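Local coordinates for protein putative metal-dependent hydrolase (Parabacteroides distasonis ATCC 8503, PDB 3KL7) that binds two zinc ions and is probably a metal-dependent hydrolase of the metallo-beta-lactamase superfamily, at residues A[47-53]-A[66-72]; A[154-160]-A[174-180]; A[190-194]-A[217-222]. All coordinates share one frame; numbering follows the deposited sequence.

Contact 1 of 3, residues A[47-53]-A[66-72]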
ATOM      1  N   HIS A  47       8.737   7.174 -13.996  1.00 21.61           N
ATOM      2  CA  HIS A  47       7.479   6.462 -14.086  1.00 20.52           C
ATOM      3  C   HIS A  47       6.637   6.862 -12.895  1.00 19.87           C
ATOM      4  O   HIS A  47       7.167   7.042 -11.789  1.00 19.29           O
ATOM      5  CB  HIS A  47       7.707   4.942 -14.061  1.00 20.40           C
ATOM      6  CG  HIS A  47       8.561   4.445 -15.178  1.00 20.81           C
ATOM      7  ND1 HIS A  47       8.125   4.404 -16.488  1.00 21.13           N
ATOM      8  CD2 HIS A  47       9.831   3.976 -15.188  1.00 19.62           C
ATOM      9  CE1 HIS A  47       9.092   3.935 -17.253  1.00 20.64           C
ATOM     10  NE2 HIS A  47      10.139   3.672 -16.489  1.00 20.27           N
ATOM     11  N   SER A  48       5.323   6.991 -13.111  1.00 19.14           N
ATOM     12  CA  SER A  48       4.409   7.392 -12.056  1.00 18.63           C
ATOM     13  C   SER A  48       3.436   6.248 -11.725  1.00 18.26           C
ATOM     14  O   SER A  48       2.793   5.697 -12.610  1.00 18.18           O
ATOM     15  CB  SER A  48       3.646   8.629 -12.468  1.00 18.70           C
ATOM     16  OG  SER A  48       2.765   9.034 -11.443  1.00 20.06           O
ATOM     17  N   ILE A  49       3.359   5.898 -10.440  1.00 17.75           N
ATOM     18  CA  ILE A  49       2.545   4.779  -9.973  1.00 17.47           C
ATOM     19  C   ILE A  49       1.552   5.261  -8.941  1.00 16.97           C
ATOM     20  O   ILE A  49       1.935   5.814  -7.923  1.00 16.63           O
ATOM     21  CB  ILE A  49       3.405   3.716  -9.316  1.00 17.56           C
ATOM     22  CG1 ILE A  49       4.401   3.112 -10.341  1.00 18.12           C
ATOM     23  CG2 ILE A  49       2.504   2.612  -8.697  1.00 17.65           C
ATOM     24  CD1 ILE A  49       5.859   3.078  -9.845  1.00 16.33           C
ATOM     25  N   GLN A  50       0.272   5.054  -9.203  1.00 16.72           N
ATOM     26  CA  GLN A  50      -0.748   5.405  -8.243  1.00 16.94           C
ATOM     27  C   GLN A  50      -1.241   4.157  -7.559  1.00 16.72           C
ATOM     28  O   GLN A  50      -1.516   3.142  -8.218  1.00 16.64           O
ATOM     29  CB  GLN A  50      -1.914   6.114  -8.920  1.00 17.14           C
ATOM     30  CG  GLN A  50      -1.551   7.444  -9.570  1.00 17.36           C
ATOM     31  CD  GLN A  50      -1.394   8.579  -8.569  1.00 17.81           C
ATOM     32  OE1 GLN A  50      -1.592   8.396  -7.368  1.00 17.54           O
ATOM     33  NE2 GLN A  50      -1.043   9.771  -9.071  1.00 17.69           N
ATOM     34  N   VAL A  51      -1.352   4.237  -6.229  1.00 16.22           N
ATOM     35  CA  VAL A  51      -1.908   3.178  -5.414  1.00 15.73           C
ATOM     36  C   VAL A  51      -3.251   3.609  -4.815  1.00 15.74           C
ATOM     37  O   VAL A  51      -3.345   4.652  -4.162  1.00 15.99           O
ATOM     38  CB  VAL A  51      -0.957   2.837  -4.256  1.00 16.19           C
ATOM     39  CG1 VAL A  51      -1.503   1.648  -3.420  1.00 14.31           C
ATOM     40  CG2 VAL A  51       0.427   2.554  -4.791  1.00 14.56           C
ATOM     41  N   ASP A  52      -4.277   2.791  -5.023  1.00 15.87           N
ATOM     42  CA  ASP A  52      -5.625   3.040  -4.460  1.00 15.64           C
ATOM     43  C   ASP A  52      -6.028   4.525  -4.564  1.00 15.70           C
ATOM     44  O   ASP A  52      -6.399   5.151  -3.560  1.00 15.21           O
ATOM     45  CB  ASP A  52      -5.696   2.582  -2.993  1.00 15.54           C
ATOM     46  CG  ASP A  52      -5.499   1.035  -2.820  1.00 17.25           C
ATOM     47  OD1 ASP A  52      -5.584   0.283  -3.822  1.00 18.40           O
ATOM     48  OD2 ASP A  52      -5.268   0.583  -1.652  1.00 17.08           O
ATOM     49  N   PRO A  53      -5.967   5.096  -5.785  1.00 15.84           N
ATOM     50  CA  PRO A  53      -6.297   6.511  -5.948  1.00 15.72           C
ATOM     51  C   PRO A  53      -7.781   6.769  -5.739  1.00 16.06           C
ATOM     52  O   PRO A  53      -8.633   6.063  -6.332  1.00 15.95           O
ATOM     53  CB  PRO A  53      -5.909   6.788  -7.388  1.00 15.81           C
ATOM     54  CG  PRO A  53      -6.145   5.470  -8.086  1.00 15.59           C
ATOM     55  CD  PRO A  53      -5.722   4.437  -7.077  1.00 15.64           C
ATOM     56  N   ALA A  66      -0.704   8.284 -14.741  1.00 16.29           N
ATOM     57  CA  ALA A  66      -0.200   7.017 -14.233  1.00 16.27           C
ATOM     58  C   ALA A  66       0.334   6.114 -15.342  1.00 16.08           C
ATOM     59  O   ALA A  66      -0.333   5.878 -16.344  1.00 16.28           O
ATOM     60  CB  ALA A  66      -1.304   6.290 -13.472  1.00 15.80           C
ATOM     61  N   ASP A  67       1.538   5.617 -15.157  1.00 16.26           N
ATOM     62  CA  ASP A  67       2.014   4.495 -15.947  1.00 16.55           C
ATOM     63  C   ASP A  67       1.403   3.214 -15.380  1.00 16.07           C
ATOM     64  O   ASP A  67       1.145   2.251 -16.113  1.00 16.12           O
ATOM     65  CB  ASP A  67       3.532   4.412 -15.898  1.00 17.02           C
ATOM     66  CG  ASP A  67       4.202   5.542 -16.664  1.00 17.92           C
ATOM     67  OD1 ASP A  67       4.180   5.505 -17.903  1.00 18.74           O
ATOM     68  OD2 ASP A  67       4.757   6.466 -16.018  1.00 19.37           O
ATOM     69  N   ILE A  68       1.162   3.218 -14.075  1.00 15.59           N
ATOM     70  CA  ILE A  68       0.632   2.064 -13.390  1.00 15.70           C
ATOM     71  C   ILE A  68      -0.330   2.474 -12.306  1.00 16.14           C
ATOM     72  O   ILE A  68      -0.052   3.415 -11.562  1.00 16.35           O
ATOM     73  CB  ILE A  68       1.769   1.237 -12.730  1.00 15.92           C
ATOM     74  CG1 ILE A  68       2.761   0.766 -13.808  1.00 16.50           C
ATOM     75  CG2 ILE A  68       1.184   0.017 -11.954  1.00 12.97           C
ATOM     76  CD1 ILE A  68       3.972   0.072 -13.242  1.00 19.22           C
ATOM     77  N   ILE A  69      -1.470   1.759 -12.212  1.00 16.16           N
ATOM     78  CA  ILE A  69      -2.412   1.930 -11.099  1.00 16.20           C
ATOM     79  C   ILE A  69      -2.581   0.605 -10.383  1.00 17.14           C
ATOM     80  O   ILE A  69      -2.957  -0.403 -10.984  1.00 18.00           O
ATOM     81  CB  ILE A  69      -3.809   2.462 -11.579  1.00 16.42           C
ATOM     82  CG1 ILE A  69      -3.634   3.814 -12.330  1.00 14.69           C
ATOM     83  CG2 ILE A  69      -4.819   2.599 -10.342  1.00 13.83           C
ATOM     84  CD1 ILE A  69      -4.865   4.298 -13.044  1.00 12.25           C
ATOM     85  N   LEU A  70      -2.271   0.610  -9.099  1.00 17.77           N
ATOM     86  CA  LEU A  70      -2.385  -0.569  -8.248  1.00 18.08           C
ATOM     87  C   LEU A  70      -3.647  -0.454  -7.383  1.00 16.98           C
ATOM     88  O   LEU A  70      -3.793   0.513  -6.644  1.00 16.80           O
ATOM     89  CB  LEU A  70      -1.194  -0.625  -7.290  1.00 19.03           C
ATOM     90  CG  LEU A  70      -0.087  -1.600  -7.517  1.00 21.88           C
ATOM     91  CD1 LEU A  70      -0.646  -3.028  -7.688  1.00 22.12           C
ATOM     92  CD2 LEU A  70       0.718  -1.177  -8.718  1.00 24.59           C
ATOM     93  N   ILE A  71      -4.522  -1.438  -7.449  1.00 15.96           N
ATOM     94  CA  ILE A  71      -5.657  -1.501  -6.519  1.00 16.03           C
ATOM     95  C   ILE A  71      -5.516  -2.686  -5.565  1.00 16.55           C
ATOM     96  O   ILE A  71      -5.372  -3.837  -6.007  1.00 17.33           O
ATOM     97  CB  ILE A  71      -6.997  -1.629  -7.243  1.00 15.30           C
ATOM     98  CG1 ILE A  71      -7.136  -0.552  -8.311  1.00 14.89           C
ATOM     99  CG2 ILE A  71      -8.152  -1.543  -6.227  1.00 15.35           C
ATOM    100  CD1 ILE A  71      -6.866   0.856  -7.804  1.00 16.05           C
ATOM    101  N   THR A  72      -5.560  -2.409  -4.255  1.00 16.64           N
ATOM    102  CA  THR A  72      -5.477  -3.483  -3.223  1.00 16.35           C
ATOM    103  C   THR A  72      -6.813  -4.247  -3.064  1.00 16.86           C
ATOM    104  O   THR A  72      -6.825  -5.487  -2.965  1.00 17.32           O
ATOM    105  CB  THR A  72      -5.097  -2.911  -1.858  1.00 16.53           C
ATOM    106  OG1 THR A  72      -6.048  -1.909  -1.481  1.00 15.81           O
ATOM    107  CG2 THR A  72      -3.690  -2.307  -1.888  1.00 14.24           C
TER
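The carboxylate of Asp-67 lies at the edge of the His-47 ring, OD2 near the ring plane and the two planes 79° apart, so this flat pair meets at an edge and does not stack face to face, while Tyr-121 stacks with the same ring. The other carboxylate, that of Asp-52, is gripped along its syn sides: OD1 takes the backbone N of Thr-72 at 2.7 Å, and OD2 takes the hydroxyl OG1 of Thr-72 at 2.6 Å, the donor 23° out of the carboxylate plane. OG1 of Thr-72 stands between its own N and carbonyl carbon (chi1 57°), which turns it to OD2. Because OD2 also accepts from ND1 of zinc ligand His-78, Asp-52 probably acts as a second-shell residue that orients this histidine. At the other end Asp-67 OD2 uses its anti lone pair for Ser-48 N (3.0 Å), while its OD1 forms a salt bridge with Lys-89. Between these ends strands 47-51 and 68-71 run parallel, Gln-50 O accepting from Leu-70 N (2.8 Å) and Gln-50 N donating to Ile-68 O (2.9 Å). Ile-49 and Ile-68 lie side by side, CG1 of Ile-49 to CB of Ile-68 at 4.0 Å, on the face shared with Val-51 and Leu-70. Beyond the strand, CD of Pro-53 reaches CD1 of Ile-71 at 3.8 Å. The pair belongs to one of the two sheets of the metallo-beta-lactamase alpha-beta/beta-alpha sandwich, flanked by strands 39-44 and 93-96, with strand 146-152 of the other sheet packed against Ile-49 and Leu-70.

Contact 2 of 3, residues A[154-160]-A[174-180]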
ATOM      1  N   GLY A 154      16.115  -3.471  -6.101  1.00 16.30           N
ATOM      2  CA  GLY A 154      16.501  -3.982  -4.775  1.00 16.64           C
ATOM      3  C   GLY A 154      15.753  -3.353  -3.594  1.00 17.21           C
ATOM      4  O   GLY A 154      15.755  -3.905  -2.502  1.00 18.00           O
ATOM      5  N   LEU A 155      15.126  -2.197  -3.807  1.00 17.11           N
ATOM      6  CA  LEU A 155      14.384  -1.529  -2.738  1.00 16.97           C
ATOM      7  C   LEU A 155      12.989  -2.111  -2.688  1.00 16.17           C
ATOM      8  O   LEU A 155      12.245  -1.991  -3.649  1.00 16.12           O
ATOM      9  CB  LEU A 155      14.310  -0.023  -3.004  1.00 17.28           C
ATOM     10  CG  LEU A 155      13.702   0.824  -1.903  1.00 17.24           C
ATOM     11  CD1 LEU A 155      14.671   0.964  -0.789  1.00 19.01           C
ATOM     12  CD2 LEU A 155      13.339   2.182  -2.448  1.00 19.08           C
ATOM     13  N   ARG A 156      12.641  -2.741  -1.561  1.00 15.40           N
ATOM     14  CA  ARG A 156      11.339  -3.427  -1.412  1.00 15.28           C
ATOM     15  C   ARG A 156      10.363  -2.638  -0.557  1.00 14.79           C
ATOM     16  O   ARG A 156      10.630  -2.341   0.584  1.00 15.23           O
ATOM     17  CB  ARG A 156      11.540  -4.849  -0.842  1.00 15.25           C
ATOM     18  CG  ARG A 156      12.260  -5.792  -1.849  1.00 15.16           C
ATOM     19  CD  ARG A 156      12.856  -7.066  -1.221  1.00 15.49           C
ATOM     20  NE  ARG A 156      11.891  -7.918  -0.507  1.00 15.90           N
ATOM     21  CZ  ARG A 156      10.913  -8.626  -1.087  1.00 17.20           C
ATOM     22  NH1 ARG A 156      10.715  -8.574  -2.387  1.00 17.46           N
ATOM     23  NH2 ARG A 156      10.123  -9.377  -0.351  1.00 19.48           N
ATOM     24  N   VAL A 157       9.231  -2.303  -1.143  1.00 14.71           N
ATOM     25  CA  VAL A 157       8.206  -1.487  -0.480  1.00 14.61           C
ATOM     26  C   VAL A 157       6.977  -2.350  -0.325  1.00 15.14           C
ATOM     27  O   VAL A 157       6.420  -2.815  -1.317  1.00 16.02           O
ATOM     28  CB  VAL A 157       7.843  -0.245  -1.328  1.00 14.24           C
ATOM     29  CG1 VAL A 157       6.781   0.616  -0.628  1.00 13.27           C
ATOM     30  CG2 VAL A 157       9.093   0.567  -1.640  1.00 14.34           C
ATOM     31  N   TYR A 158       6.572  -2.588   0.918  1.00 15.15           N
ATOM     32  CA  TYR A 158       5.382  -3.409   1.217  1.00 14.96           C
ATOM     33  C   TYR A 158       4.205  -2.499   1.496  1.00 14.48           C
ATOM     34  O   TYR A 158       4.233  -1.716   2.437  1.00 14.30           O
ATOM     35  CB  TYR A 158       5.663  -4.313   2.419  1.00 15.37           C
ATOM     36  CG  TYR A 158       4.450  -5.037   2.987  1.00 16.37           C
ATOM     37  CD1 TYR A 158       3.505  -5.604   2.161  1.00 16.50           C
ATOM     38  CD2 TYR A 158       4.285  -5.172   4.352  1.00 17.10           C
ATOM     39  CE1 TYR A 158       2.393  -6.286   2.688  1.00 17.61           C
ATOM     40  CE2 TYR A 158       3.168  -5.843   4.891  1.00 18.41           C
ATOM     41  CZ  TYR A 158       2.232  -6.392   4.048  1.00 17.82           C
ATOM     42  OH  TYR A 158       1.132  -7.058   4.576  1.00 19.36           O
ATOM     43  N   ILE A 159       3.191  -2.565   0.645  1.00 14.25           N
ATOM     44  CA  ILE A 159       1.935  -1.852   0.886  1.00 14.49           C
ATOM     45  C   ILE A 159       0.866  -2.892   1.313  1.00 15.14           C
ATOM     46  O   ILE A 159       0.403  -3.682   0.508  1.00 14.78           O
ATOM     47  CB  ILE A 159       1.481  -1.076  -0.377  1.00 15.32           C
ATOM     48  CG1 ILE A 159       2.575  -0.017  -0.763  1.00 14.79           C
ATOM     49  CG2 ILE A 159       0.078  -0.407  -0.136  1.00 12.29           C
ATOM     50  CD1 ILE A 159       2.480   0.473  -2.145  1.00 15.46           C
ATOM     51  N   ALA A 160       0.506  -2.891   2.599  1.00 15.48           N
ATOM     52  CA  ALA A 160      -0.316  -3.973   3.148  1.00 16.07           C
ATOM     53  C   ALA A 160      -1.760  -3.939   2.668  1.00 16.02           C
ATOM     54  O   ALA A 160      -2.410  -4.958   2.625  1.00 16.18           O
ATOM     55  CB  ALA A 160      -0.262  -3.973   4.671  1.00 15.99           C
ATOM     56  N   ASP A 174      13.137  -9.022   3.925  1.00 18.27           N
ATOM     57  CA  ASP A 174      13.932  -7.931   3.362  1.00 17.57           C
ATOM     58  C   ASP A 174      13.097  -6.738   2.901  1.00 17.05           C
ATOM     59  O   ASP A 174      13.310  -6.202   1.795  1.00 16.15           O
ATOM     60  CB  ASP A 174      14.782  -8.458   2.232  1.00 17.75           C
ATOM     61  CG  ASP A 174      15.752  -9.554   2.694  1.00 19.75           C
ATOM     62  OD1 ASP A 174      16.489  -9.321   3.671  1.00 20.37           O
ATOM     63  OD2 ASP A 174      15.771 -10.651   2.076  1.00 22.53           O
ATOM     64  N   ILE A 175      12.158  -6.315   3.740  1.00 16.43           N
ATOM     65  CA  ILE A 175      11.327  -5.172   3.421  1.00 17.06           C
ATOM     66  C   ILE A 175      12.031  -3.900   3.879  1.00 17.42           C
ATOM     67  O   ILE A 175      12.359  -3.754   5.041  1.00 17.81           O
ATOM     68  CB  ILE A 175       9.934  -5.286   4.063  1.00 17.00           C
ATOM     69  CG1 ILE A 175       9.211  -6.575   3.570  1.00 17.44           C
ATOM     70  CG2 ILE A 175       9.097  -4.054   3.750  1.00 16.96           C
ATOM     71  CD1 ILE A 175       8.853  -6.592   2.053  1.00 15.21           C
ATOM     72  N   ASP A 176      12.302  -2.997   2.938  1.00 17.74           N
ATOM     73  CA  ASP A 176      12.923  -1.703   3.263  1.00 17.39           C
ATOM     74  C   ASP A 176      11.886  -0.716   3.826  1.00 16.05           C
ATOM     75  O   ASP A 176      12.147  -0.017   4.795  1.00 14.75           O
ATOM     76  CB  ASP A 176      13.587  -1.101   2.015  1.00 17.66           C
ATOM     77  CG  ASP A 176      14.805  -1.895   1.557  1.00 19.15           C
ATOM     78  OD1 ASP A 176      15.908  -1.706   2.142  1.00 20.49           O
ATOM     79  OD2 ASP A 176      14.666  -2.699   0.599  1.00 20.21           O
ATOM     80  N   ILE A 177      10.720  -0.664   3.194  1.00 15.90           N
ATOM     81  CA  ILE A 177       9.669   0.310   3.567  1.00 15.50           C
ATOM     82  C   ILE A 177       8.318  -0.381   3.642  1.00 15.22           C
ATOM     83  O   ILE A 177       7.958  -1.120   2.767  1.00 14.25           O
ATOM     84  CB  ILE A 177       9.563   1.462   2.528  1.00 15.21           C
ATOM     85  CG1 ILE A 177      10.890   2.227   2.418  1.00 15.24           C
ATOM     86  CG2 ILE A 177       8.398   2.439   2.925  1.00 15.65           C
ATOM     87  CD1 ILE A 177      11.120   2.917   1.064  1.00 14.77           C
ATOM     88  N   ALA A 178       7.575  -0.135   4.704  1.00 16.08           N
ATOM     89  CA  ALA A 178       6.289  -0.775   4.863  1.00 16.60           C
ATOM     90  C   ALA A 178       5.234   0.205   5.230  1.00 17.05           C
ATOM     91  O   ALA A 178       5.457   1.105   6.016  1.00 18.32           O
ATOM     92  CB  ALA A 178       6.366  -1.916   5.921  1.00 16.11           C
ATOM     93  N   PHE A 179       4.071   0.018   4.647  1.00 17.45           N
ATOM     94  CA  PHE A 179       2.893   0.739   5.017  1.00 17.64           C
ATOM     95  C   PHE A 179       1.917  -0.233   5.643  1.00 17.53           C
ATOM     96  O   PHE A 179       1.470  -1.165   4.991  1.00 18.01           O
ATOM     97  CB  PHE A 179       2.263   1.414   3.776  1.00 17.86           C
ATOM     98  CG  PHE A 179       3.149   2.473   3.149  1.00 17.76           C
ATOM     99  CD1 PHE A 179       4.196   2.110   2.308  1.00 18.52           C
ATOM    100  CD2 PHE A 179       2.950   3.806   3.418  1.00 16.52           C
ATOM    101  CE1 PHE A 179       5.010   3.066   1.751  1.00 18.96           C
ATOM    102  CE2 PHE A 179       3.765   4.762   2.867  1.00 16.98           C
ATOM    103  CZ  PHE A 179       4.796   4.396   2.036  1.00 18.62           C
ATOM    104  N   LEU A 180       1.601  -0.012   6.918  1.00 17.42           N
ATOM    105  CA  LEU A 180       0.596  -0.815   7.640  1.00 17.29           C
ATOM    106  C   LEU A 180      -0.606   0.047   8.028  1.00 17.33           C
ATOM    107  O   LEU A 180      -0.437   1.218   8.442  1.00 17.34           O
ATOM    108  CB  LEU A 180       1.212  -1.414   8.905  1.00 16.68           C
ATOM    109  CG  LEU A 180       2.350  -2.381   8.637  1.00 16.59           C
ATOM    110  CD1 LEU A 180       2.972  -2.897   9.969  1.00 15.72           C
ATOM    111  CD2 LEU A 180       1.856  -3.542   7.749  1.00 14.86           C
TER
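Strands 155-159 and 177-180 run parallel, 3° apart in direction, and the backbone N and O of Tyr-158 both bond to the neighbouring strand, N to Ile-177 O at 2.7 Å and O to Phe-179 N at 2.8 Å. Ahead of them, Arg-156 O accepts from both Asp-176 N and Ile-177 N, and Asp-176 OD2 in turn accepts from Arg-156 N (3.0 Å), met on its anti side at a nearly straight 175°. The methyl CD1 of Leu-155 covers CB of Asp-176 at 3.6 Å. The OD1 atom of this aspartate pairs with Lys-203. The guanidinium of Arg-156 reaches Glu-125 through NH1, whereas NE makes a weak bond to Asp-174 O and NH2 bonds Lys-173 O. These are central parallel strands of the second sheet of the metallo-beta-lactamase sandwich, and side chains pack on both faces. On the face of Val-157, Ile-159 and Phe-179, the phenyl ring is met at its edge by Val-157 CG1 (3.8 Å from Phe-179 CE1); strand 29-36 of the first sheet supplies Ile-32 and Phe-34 against the same residue, and Tyr-206 stacks with its ring. On the reverse face the Tyr-158 ring, its CG swung anti to the backbone N (chi1 170°), leans across Leu-180, Tyr-158 CE2 to Leu-180 CD2 at 3.9 Å, while CG2 of Ile-175 fills in against Tyr-158 CB at 3.7 Å.

Contact 3 of 3, residues A[190-194]-A[217-222]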
ATOM      1  N   VAL A 190      -3.059   0.022  17.534  1.00 16.30           N
ATOM      2  CA  VAL A 190      -1.641   0.383  17.628  1.00 15.46           C
ATOM      3  C   VAL A 190      -0.825  -0.827  18.044  1.00 16.11           C
ATOM      4  O   VAL A 190       0.239  -1.087  17.480  1.00 16.29           O
ATOM      5  CB  VAL A 190      -1.429   1.561  18.594  1.00 15.50           C
ATOM      6  CG1 VAL A 190       0.045   1.717  18.950  1.00 13.10           C
ATOM      7  CG2 VAL A 190      -2.005   2.867  17.972  1.00 12.45           C
ATOM      8  N   SER A 191      -1.336  -1.587  19.006  1.00 16.70           N
ATOM      9  CA  SER A 191      -0.647  -2.783  19.482  1.00 17.11           C
ATOM     10  C   SER A 191      -0.526  -3.844  18.409  1.00 17.40           C
ATOM     11  O   SER A 191       0.510  -4.489  18.299  1.00 16.97           O
ATOM     12  CB  SER A 191      -1.322  -3.348  20.708  1.00 16.85           C
ATOM     13  OG  SER A 191      -1.015  -2.556  21.839  1.00 18.12           O
ATOM     14  N   GLN A 192      -1.582  -4.016  17.612  1.00 17.76           N
ATOM     15  CA  GLN A 192      -1.569  -4.984  16.510  1.00 18.17           C
ATOM     16  C   GLN A 192      -0.551  -4.615  15.478  1.00 18.14           C
ATOM     17  O   GLN A 192       0.183  -5.464  15.016  1.00 18.72           O
ATOM     18  CB  GLN A 192      -2.917  -5.055  15.837  1.00 18.48           C
ATOM     19  CG  GLN A 192      -3.843  -6.046  16.408  1.00 19.57           C
ATOM     20  CD  GLN A 192      -5.176  -6.003  15.707  1.00 19.50           C
ATOM     21  OE1 GLN A 192      -5.621  -4.952  15.312  1.00 20.22           O
ATOM     22  NE2 GLN A 192      -5.810  -7.152  15.551  1.00 18.24           N
ATOM     23  N   ALA A 193      -0.536  -3.334  15.096  1.00 17.76           N
ATOM     24  CA  ALA A 193       0.438  -2.809  14.157  1.00 17.67           C
ATOM     25  C   ALA A 193       1.873  -3.038  14.649  1.00 17.58           C
ATOM     26  O   ALA A 193       2.748  -3.435  13.873  1.00 17.68           O
ATOM     27  CB  ALA A 193       0.198  -1.336  13.934  1.00 17.52           C
ATOM     28  N   ALA A 194       2.111  -2.787  15.933  1.00 17.21           N
ATOM     29  CA  ALA A 194       3.441  -2.998  16.517  1.00 17.58           C
ATOM     30  C   ALA A 194       3.838  -4.485  16.428  1.00 18.04           C
ATOM     31  O   ALA A 194       4.957  -4.815  16.045  1.00 18.16           O
ATOM     32  CB  ALA A 194       3.479  -2.509  17.979  1.00 16.50           C
ATOM     33  N   GLU A 217       1.394   6.971  19.267  1.00 19.63           N
ATOM     34  CA  GLU A 217       1.647   5.891  20.217  1.00 20.02           C
ATOM     35  C   GLU A 217       2.408   4.699  19.555  1.00 19.45           C
ATOM     36  O   GLU A 217       3.049   3.907  20.247  1.00 19.47           O
ATOM     37  CB  GLU A 217       0.309   5.428  20.850  1.00 20.64           C
ATOM     38  CG  GLU A 217       0.396   4.200  21.826  1.00 22.60           C
ATOM     39  CD  GLU A 217       0.782   4.567  23.284  1.00 24.92           C
ATOM     40  OE1 GLU A 217       0.897   5.804  23.613  1.00 24.54           O
ATOM     41  OE2 GLU A 217       0.964   3.595  24.104  1.00 24.84           O
ATOM     42  N   LEU A 218       2.340   4.593  18.229  1.00 18.97           N
ATOM     43  CA  LEU A 218       3.069   3.543  17.508  1.00 18.92           C
ATOM     44  C   LEU A 218       4.596   3.740  17.633  1.00 19.29           C
ATOM     45  O   LEU A 218       5.313   2.787  17.738  1.00 19.03           O
ATOM     46  CB  LEU A 218       2.648   3.502  16.027  1.00 18.53           C
ATOM     47  CG  LEU A 218       3.102   2.282  15.202  1.00 18.11           C
ATOM     48  CD1 LEU A 218       2.818   0.960  15.945  1.00 17.45           C
ATOM     49  CD2 LEU A 218       2.411   2.287  13.813  1.00 16.50           C
ATOM     50  N   LYS A 219       5.066   4.995  17.638  1.00 20.06           N
ATOM     51  CA  LYS A 219       6.509   5.264  17.862  1.00 20.91           C
ATOM     52  C   LYS A 219       6.913   4.771  19.211  1.00 20.97           C
ATOM     53  O   LYS A 219       7.945   4.158  19.353  1.00 20.70           O
ATOM     54  CB  LYS A 219       6.848   6.765  17.751  1.00 21.36           C
ATOM     55  CG  LYS A 219       6.512   7.374  16.435  1.00 23.05           C
ATOM     56  CD  LYS A 219       6.986   8.816  16.331  1.00 25.12           C
ATOM     57  CE  LYS A 219       8.334   8.910  15.656  1.00 26.37           C
ATOM     58  NZ  LYS A 219       8.539  10.262  15.080  1.00 29.01           N
ATOM     59  N   ASP A 220       6.085   5.055  20.220  1.00 21.73           N
ATOM     60  CA  ASP A 220       6.359   4.606  21.582  1.00 22.09           C
ATOM     61  C   ASP A 220       6.312   3.097  21.635  1.00 21.39           C
ATOM     62  O   ASP A 220       7.204   2.465  22.183  1.00 21.52           O
ATOM     63  CB  ASP A 220       5.334   5.188  22.585  1.00 23.00           C
ATOM     64  CG  ASP A 220       5.432   6.726  22.728  1.00 25.19           C
ATOM     65  OD1 ASP A 220       6.479   7.310  22.346  1.00 28.04           O
ATOM     66  OD2 ASP A 220       4.446   7.343  23.232  1.00 27.52           O
ATOM     67  N   ALA A 221       5.266   2.519  21.051  1.00 20.54           N
ATOM     68  CA  ALA A 221       5.062   1.074  21.086  1.00 19.76           C
ATOM     69  C   ALA A 221       6.232   0.310  20.439  1.00 19.71           C
ATOM     70  O   ALA A 221       6.509  -0.807  20.815  1.00 19.07           O
ATOM     71  CB  ALA A 221       3.745   0.712  20.403  1.00 19.55           C
ATOM     72  N   LEU A 222       6.909   0.940  19.463  1.00 19.77           N
ATOM     73  CA  LEU A 222       8.036   0.299  18.755  1.00 20.17           C
ATOM     74  C   LEU A 222       9.397   0.906  19.161  1.00 20.79           C
ATOM     75  O   LEU A 222      10.403   0.715  18.477  1.00 20.57           O
ATOM     76  CB  LEU A 222       7.839   0.391  17.230  1.00 19.72           C
ATOM     77  CG  LEU A 222       6.734  -0.519  16.665  1.00 19.61           C
ATOM     78  CD1 LEU A 222       6.443  -0.201  15.198  1.00 16.95           C
ATOM     79  CD2 LEU A 222       7.102  -2.019  16.849  1.00 16.94           C
TER
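Leu-218 lays its CD1 methyl over the first turn of helix 190-200, 3.6 Å from the carbonyl O of Val-190 and 3.8 Å from the backbone N of Ala-194. This is helix-helix packing on the outer layer of the metallo-beta-lactamase sandwich: the two short helical segments cross at -46° with their axes 9.4 Å apart; no hydrogen bond joins them, and the contact is largely apolar side-chain packing. The O and N that the methyl rests on are already bonded to each other within the helix, so the leucine covers a satisfied pair of polar atoms. Its reach follows from chi1 -168°, which sets CG anti to the backbone N and carries the branch across to the other helix, where CD1 also meets CB of Ala-193 at 4.0 Å.

CB of Ala-194 meets CB of Ala-221 at 4.0 Å, methyl against methyl. The same Ala-221 methyl also touches CG1 of Val-190, so it stands against two residues one helical turn apart on the facing helix. Val-190 enters at the start of its helix through this CG1, which lies against the backbone of Leu-218 and touches CG of Glu-217 at 3.8 Å. Leu-205 and Pro-207 of strand 204-208 support Leu-218, and Leu-205 also touches Leu-222, so segment 217-222 rests on strand 204-208. Leu-222 is the first residue to leave helical geometry after helix 217-221, yet its side chain still packs along helix 190-200 as far as Ala-197 and Arg-198. Its CD2 methyl sits 3.6 Å from the carbonyl O of Ala-194.

In the fold
Contacts 1 and 2 come from the two sheets that flank the two-zinc site, and contact 3 lies farther out on the helical layer. The centres of contacts 1 and 2 are 16 Å apart, and they meet directly where Val-51 CG2 packs on Ile-159 CD1 at 3.9 Å. Contact 3 continues outward from contact 2, Leu-180 CD1 touching Ala-193 O at 3.9 Å, but remains about 16 Å, nearest atoms, from contact 1. Contact 1 is closely tied to the metals: the Thr-72 side chain is about 7 Å from a zinc ion, against about 11 Å for that of Ile-159. Strand 155-159 leads towards zinc ligand Asp-162, which both metals share.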